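Local coordinates for protein putative mandelate racemase (Bordetella bronchiseptica, PDB 3OZY) that is of unknown function but belongs to the enolase superfamily and binds magnesium, and probably acts on an acid-sugar substrate related to m-xylarate, at residues 21-24 and 29-32; 282-287 and 316-321. All coordinates share one frame; numbering follows the deposited sequence. Where two conformers were deposited one is given.

Overall arrangement
Interaction 1 lies in the capping domain, the N-terminal part of the enolase-superfamily fold, and interaction 2 lies among the helices of its barrel domain. Their centres are 28 Å apart, on opposite sides of the chain's centre, and their nearest atoms are separated by about 19 Å. Interaction 1 is the more peripheral, 18 Å from the centre of the chain, yet it borders a site occupied by acetic acid, probably the edge of the active-site pocket: the side chain of Lys-30 is about 9 Å from a bound magnesium ion and its amine holds the acid. Interaction 2, 11 Å from the centre, is buried hydrophobic packing between two successive barrel helices.

Interaction 1 (21-24 and 29-32). With ACY (acetic acid), chain I.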
loop_
_atom_site.group_PDB
_atom_site.type_symbol
_atom_site.label_atom_id
_atom_site.label_comp_id
_atom_site.label_asym_id
_atom_site.label_seq_id
_atom_site.Cartn_x
_atom_site.Cartn_y
_atom_site.Cartn_z
ATOM N N MET A 21 16.101 21.016 17.688
ATOM C CA MET A 21 16.243 20.899 16.234
ATOM C C MET A 21 15.176 20.000 15.608
ATOM O O MET A 21 15.159 19.805 14.385
ATOM C CB MET A 21 17.638 20.375 15.860
ATOM C CG MET A 21 18.790 21.287 16.255
ATOM S SD MET A 21 18.674 22.924 15.516
ATOM C CE MET A 21 18.794 22.529 13.769
ATOM N N ARG A 22 14.296 19.442 16.433
ATOM C CA ARG A 22 13.165 18.685 15.916
ATOM C C ARG A 22 12.297 19.660 15.151
ATOM O O ARG A 22 12.109 20.810 15.573
ATOM C CB ARG A 22 12.339 18.094 17.046
ATOM C CG ARG A 22 13.040 17.076 17.887
ATOM C CD ARG A 22 12.171 16.803 19.087
ATOM N NE ARG A 22 12.586 15.602 19.784
ATOM C CZ ARG A 22 11.928 15.086 20.812
ATOM N NH1 ARG A 22 12.374 13.970 21.374
ATOM N NH2 ARG A 22 10.830 15.685 21.271
ATOM N N VAL A 23 11.764 19.212 14.020
ATOM C CA VAL A 23 10.818 20.030 13.270
ATOM C C VAL A 23 9.520 19.258 13.065
ATOM O O VAL A 23 9.512 18.021 13.121
ATOM C CB VAL A 23 11.392 20.502 11.912
ATOM C CG1 VAL A 23 12.551 21.487 12.123
ATOM C CG2 VAL A 23 11.813 19.318 11.045
ATOM N N GLU A 24 8.427 19.991 12.870
ATOM C CA GLU A 24 7.125 19.379 12.655
ATOM C C GLU A 24 6.499 19.879 11.361
ATOM O O GLU A 24 6.588 21.061 11.023
ATOM C CB GLU A 24 6.181 19.675 13.832
ATOM C CG GLU A 24 4.876 18.866 13.788
ATOM C CD GLU A 24 4.061 18.951 15.081
ATOM O OE1 GLU A 24 4.513 19.596 16.044
ATOM O OE2 GLU A 24 2.964 18.357 15.129
ATOM N N LEU A 29 6.067 15.223 14.142
ATOM C CA LEU A 29 7.250 15.822 14.771
ATOM C C LEU A 29 8.428 14.845 14.689
ATOM O O LEU A 29 8.329 13.718 15.168
ATOM C CB LEU A 29 6.934 16.125 16.234
ATOM C CG LEU A 29 8.089 16.637 17.100
ATOM C CD1 LEU A 29 8.466 18.041 16.659
ATOM C CD2 LEU A 29 7.697 16.615 18.590
ATOM N N LYS A 30 9.533 15.250 14.072
ATOM C CA LYS A 30 10.679 14.353 13.937
ATOM C C LYS A 30 11.332 14.081 15.289
ATOM O O LYS A 30 11.446 14.981 16.125
ATOM C CB LYS A 30 11.700 14.920 12.958
ATOM C CG LYS A 30 11.098 15.226 11.596
ATOM C CD LYS A 30 12.178 15.441 10.557
ATOM C CE LYS A 30 11.574 15.939 9.246
ATOM N NZ LYS A 30 10.544 14.970 8.744
ATOM N N LEU A 31 11.746 12.832 15.496
ATOM C CA LEU A 31 12.339 12.390 16.756
ATOM C C LEU A 31 13.744 11.822 16.568
ATOM O O LEU A 31 14.669 12.173 17.310
ATOM C CB LEU A 31 11.427 11.354 17.422
ATOM C CG LEU A 31 9.989 11.811 17.703
ATOM C CD1 LEU A 31 9.124 10.646 18.199
ATOM C CD2 LEU A 31 9.945 12.994 18.675
ATOM N N ASN A 32 13.907 10.937 15.589
ATOM C CA ASN A 32 15.214 10.383 15.245
ATOM C C ASN A 32 15.249 10.168 13.750
ATOM O O ASN A 32 14.261 9.697 13.191
ATOM C CB ASN A 32 15.467 9.047 15.957
ATOM C CG ASN A 32 15.536 9.196 17.459
ATOM O OD1 ASN A 32 16.589 9.545 18.014
ATOM N ND2 ASN A 32 14.419 8.938 18.133
HETATM C C ACY I . 8.382 15.802 6.304
HETATM O O ACY I . 7.440 16.586 6.088
HETATM O OXT ACY I . 9.540 16.177 6.583
HETATM C CH3 ACY I . 8.129 14.324 6.246
HETATM O O HOH W 1 14.748 14.137 19.164
#
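Val-23 and Glu-24 pair with Lys-30 and Leu-29 at the base of a short beta hairpin, 24-25 with 28-29, in the capping-domain loop that leads from strand 5-16 to strand 32-42. Glu-24 and Leu-29 form an antiparallel non-hydrogen-bonded pair, their CA atoms 4.1 Å apart, and their side chains leave the same face of the hairpin and cross nearly at right angles. One step further back, Lys-30 N donates to Val-23 O at 2.9 Å. The carboxylate of Glu-24 is engaged beyond the hairpin, by His-385 near the C-terminus.

Val-23 and Lys-30 run alongside each other, CG2 of the valine 3.8 Å from CE of the lysine. The lysine chain is extended as far as CE and then bends (chi4 -57°), which carries NZ to the acetic acid; NZ donates to its OXT at 2.7 Å. This molecule, probably from the crystallisation liquor, is also hydrogen-bonded by Ser-25, Tyr-147 and Lys-173, the last on barrel strand 169-173, so these residues gather round the acid from both domains, consistent with the capping-domain loop closing over the active site, as in other members of the superfamily.

At the other end, Arg-22 stretches from CG to NE across the backbone of 30-31. Its CG passes 3.2 Å from Lys-30 O, a carbonyl oxygen that this contact buries and that has no polar partner in the model. The guanidinium then lays one face over Leu-31, whose CD2 stands 3.6 Å above its centre. In the plane of the group, at its edge, a water accepts from Arg-22 NE and links it to Leu-31 O, 2.7 Å from each.

Interaction 2 (282-287 and 316-321); sequences GGITEA and LHLVAA
Ile-284, Ala-287 and Leu-318 form a small, buried hydrophobic contact between two successive helices of the enolase-type barrel domain, 284-296 and 309-321, which follow the neighbouring parallel strands 273-274 and 300-301. It buries 140 Å² in all and rests on apolar side chains. Leu-318 points at the first turn of helix 284-296 and divides its two methyls between two residues. CD1 lies 3.8 Å from Ile-284 CG2 and equally near CG1; with CG2 opposite the backbone N and CG1 beside it (chi1 -77°), both branches of the isoleucine fork meet this methyl, and the two side chains approach at a slant. CD2 instead reaches CB of Ala-287, at 3.7 Å. The small alanine, directed toward helix 309-321, leaves the leucine branch close to the helix backbone, with Ile-284 O 4.0 Å from CD2.

Gly-283 takes the N-cap position of this helix, and its carbonyl accepts from Ala-287 N at 2.9 Å, closing the turn that presents Ile-284 and Ala-287. Just before the cap, Gly-282 O accepts from Trp-85 NE1 of helix 81-97.

Away from the leucine, Ile-284 packs on Asp-111, Ile-112 and Trp-115 of helix 102-122, and Thr-285 touches helix 81-97. Leu-318 also meets Leu-130 in a loop, while Leu-316, Val-319 and Ala-320 seat helix 309-321 on Val-139 of barrel strand 139-146.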
loop_
_atom_site.group_PDB
_atom_site.type_symbol
_atom_site.label_atom_id
_atom_site.label_comp_id
_atom_site.label_asym_id
_atom_site.label_seq_id
_atom_site.Cartn_x
_atom_site.Cartn_y
_atom_site.Cartn_z
ATOM N N GLY A 282 9.264 2.619 -6.160
ATOM C CA GLY A 282 9.539 1.333 -6.781
ATOM C C GLY A 282 11.003 1.076 -7.105
ATOM O O GLY A 282 11.368 -0.062 -7.416
ATOM N N GLY A 283 11.856 2.101 -7.045
ATOM C CA GLY A 283 13.268 1.913 -7.350
ATOM C C GLY A 283 13.757 2.885 -8.401
ATOM O O GLY A 283 12.974 3.674 -8.928
ATOM N N ILE A 284 15.054 2.852 -8.691
ATOM C CA ILE A 284 15.559 3.532 -9.874
ATOM C C ILE A 284 14.830 3.017 -11.127
ATOM O O ILE A 284 14.436 3.796 -11.987
ATOM C CB ILE A 284 17.084 3.341 -9.979
ATOM C CG1 ILE A 284 17.776 4.268 -8.970
ATOM C CG2 ILE A 284 17.564 3.591 -11.398
ATOM C CD1 ILE A 284 19.289 4.036 -8.827
ATOM N N THR A 285 14.621 1.709 -11.209
ATOM C CA THR A 285 13.928 1.124 -12.357
ATOM C C THR A 285 12.559 1.775 -12.580
ATOM O O THR A 285 12.198 2.148 -13.701
ATOM C CB THR A 285 13.774 -0.388 -12.162
ATOM O OG1 THR A 285 15.071 -0.957 -11.942
ATOM C CG2 THR A 285 13.121 -1.041 -13.380
ATOM N N GLU A 286 11.814 1.942 -11.498
ATOM C CA GLU A 286 10.468 2.488 -11.599
ATOM C C GLU A 286 10.472 4.014 -11.793
ATOM O O GLU A 286 9.688 4.549 -12.585
ATOM C CB GLU A 286 9.644 2.078 -10.378
ATOM C CG GLU A 286 8.146 2.359 -10.504
ATOM C CD GLU A 286 7.439 1.468 -11.518
ATOM O OE1 GLU A 286 8.084 0.598 -12.146
ATOM O OE2 GLU A 286 6.220 1.657 -11.699
ATOM N N ALA A 287 11.356 4.719 -11.094
ATOM C CA ALA A 287 11.449 6.167 -11.272
ATOM C C ALA A 287 11.819 6.540 -12.707
ATOM O O ALA A 287 11.336 7.547 -13.229
ATOM C CB ALA A 287 12.451 6.771 -10.290
ATOM N N LEU A 316 19.587 11.739 -7.454
ATOM C CA LEU A 316 20.422 12.712 -8.147
ATOM C C LEU A 316 21.025 12.154 -9.441
ATOM O O LEU A 316 21.150 12.881 -10.427
ATOM C CB LEU A 316 21.511 13.230 -7.213
ATOM C CG LEU A 316 22.344 14.381 -7.764
ATOM C CD1 LEU A 316 21.450 15.510 -8.281
ATOM C CD2 LEU A 316 23.287 14.877 -6.675
ATOM N N HIS A 317 21.416 10.882 -9.439
ATOM C CA HIS A 317 21.895 10.271 -10.678
ATOM C C HIS A 317 20.838 10.381 -11.770
ATOM O O HIS A 317 21.138 10.723 -12.919
ATOM C CB HIS A 317 22.272 8.801 -10.459
ATOM C CG HIS A 317 23.601 8.619 -9.802
ATOM N ND1 HIS A 317 24.780 8.597 -10.516
ATOM C CD2 HIS A 317 23.944 8.481 -8.499
ATOM C CE1 HIS A 317 25.794 8.439 -9.678
ATOM N NE2 HIS A 317 25.312 8.370 -8.449
ATOM N N LEU A 318 19.591 10.091 -11.407
ATOM C CA LEU A 318 18.513 10.136 -12.388
ATOM C C LEU A 318 18.207 11.563 -12.817
ATOM O O LEU A 318 18.017 11.836 -14.000
ATOM C CB LEU A 318 17.247 9.487 -11.839
ATOM C CG LEU A 318 17.210 7.968 -11.947
ATOM C CD1 LEU A 318 18.362 7.302 -11.192
ATOM C CD2 LEU A 318 15.869 7.444 -11.448
ATOM N N VAL A 319 18.149 12.475 -11.851
ATOM C CA VAL A 319 17.856 13.868 -12.157
ATOM C C VAL A 319 18.927 14.470 -13.064
ATOM O O VAL A 319 18.612 15.184 -14.021
ATOM C CB VAL A 319 17.680 14.685 -10.864
ATOM C CG1 VAL A 319 17.668 16.186 -11.143
ATOM C CG2 VAL A 319 16.402 14.234 -10.159
ATOM N N ALA A 320 20.190 14.167 -12.780
ATOM C CA ALA A 320 21.278 14.685 -13.609
ATOM C C ALA A 320 21.145 14.236 -15.071
ATOM O O ALA A 320 21.518 14.969 -15.992
ATOM C CB ALA A 320 22.617 14.255 -13.036
ATOM N N ALA A 321 20.613 13.033 -15.261
ATOM C CA ALA A 321 20.477 12.429 -16.589
ATOM C C ALA A 321 19.195 12.834 -17.316
ATOM O O ALA A 321 19.052 12.582 -18.515
ATOM C CB ALA A 321 20.551 10.906 -16.474
#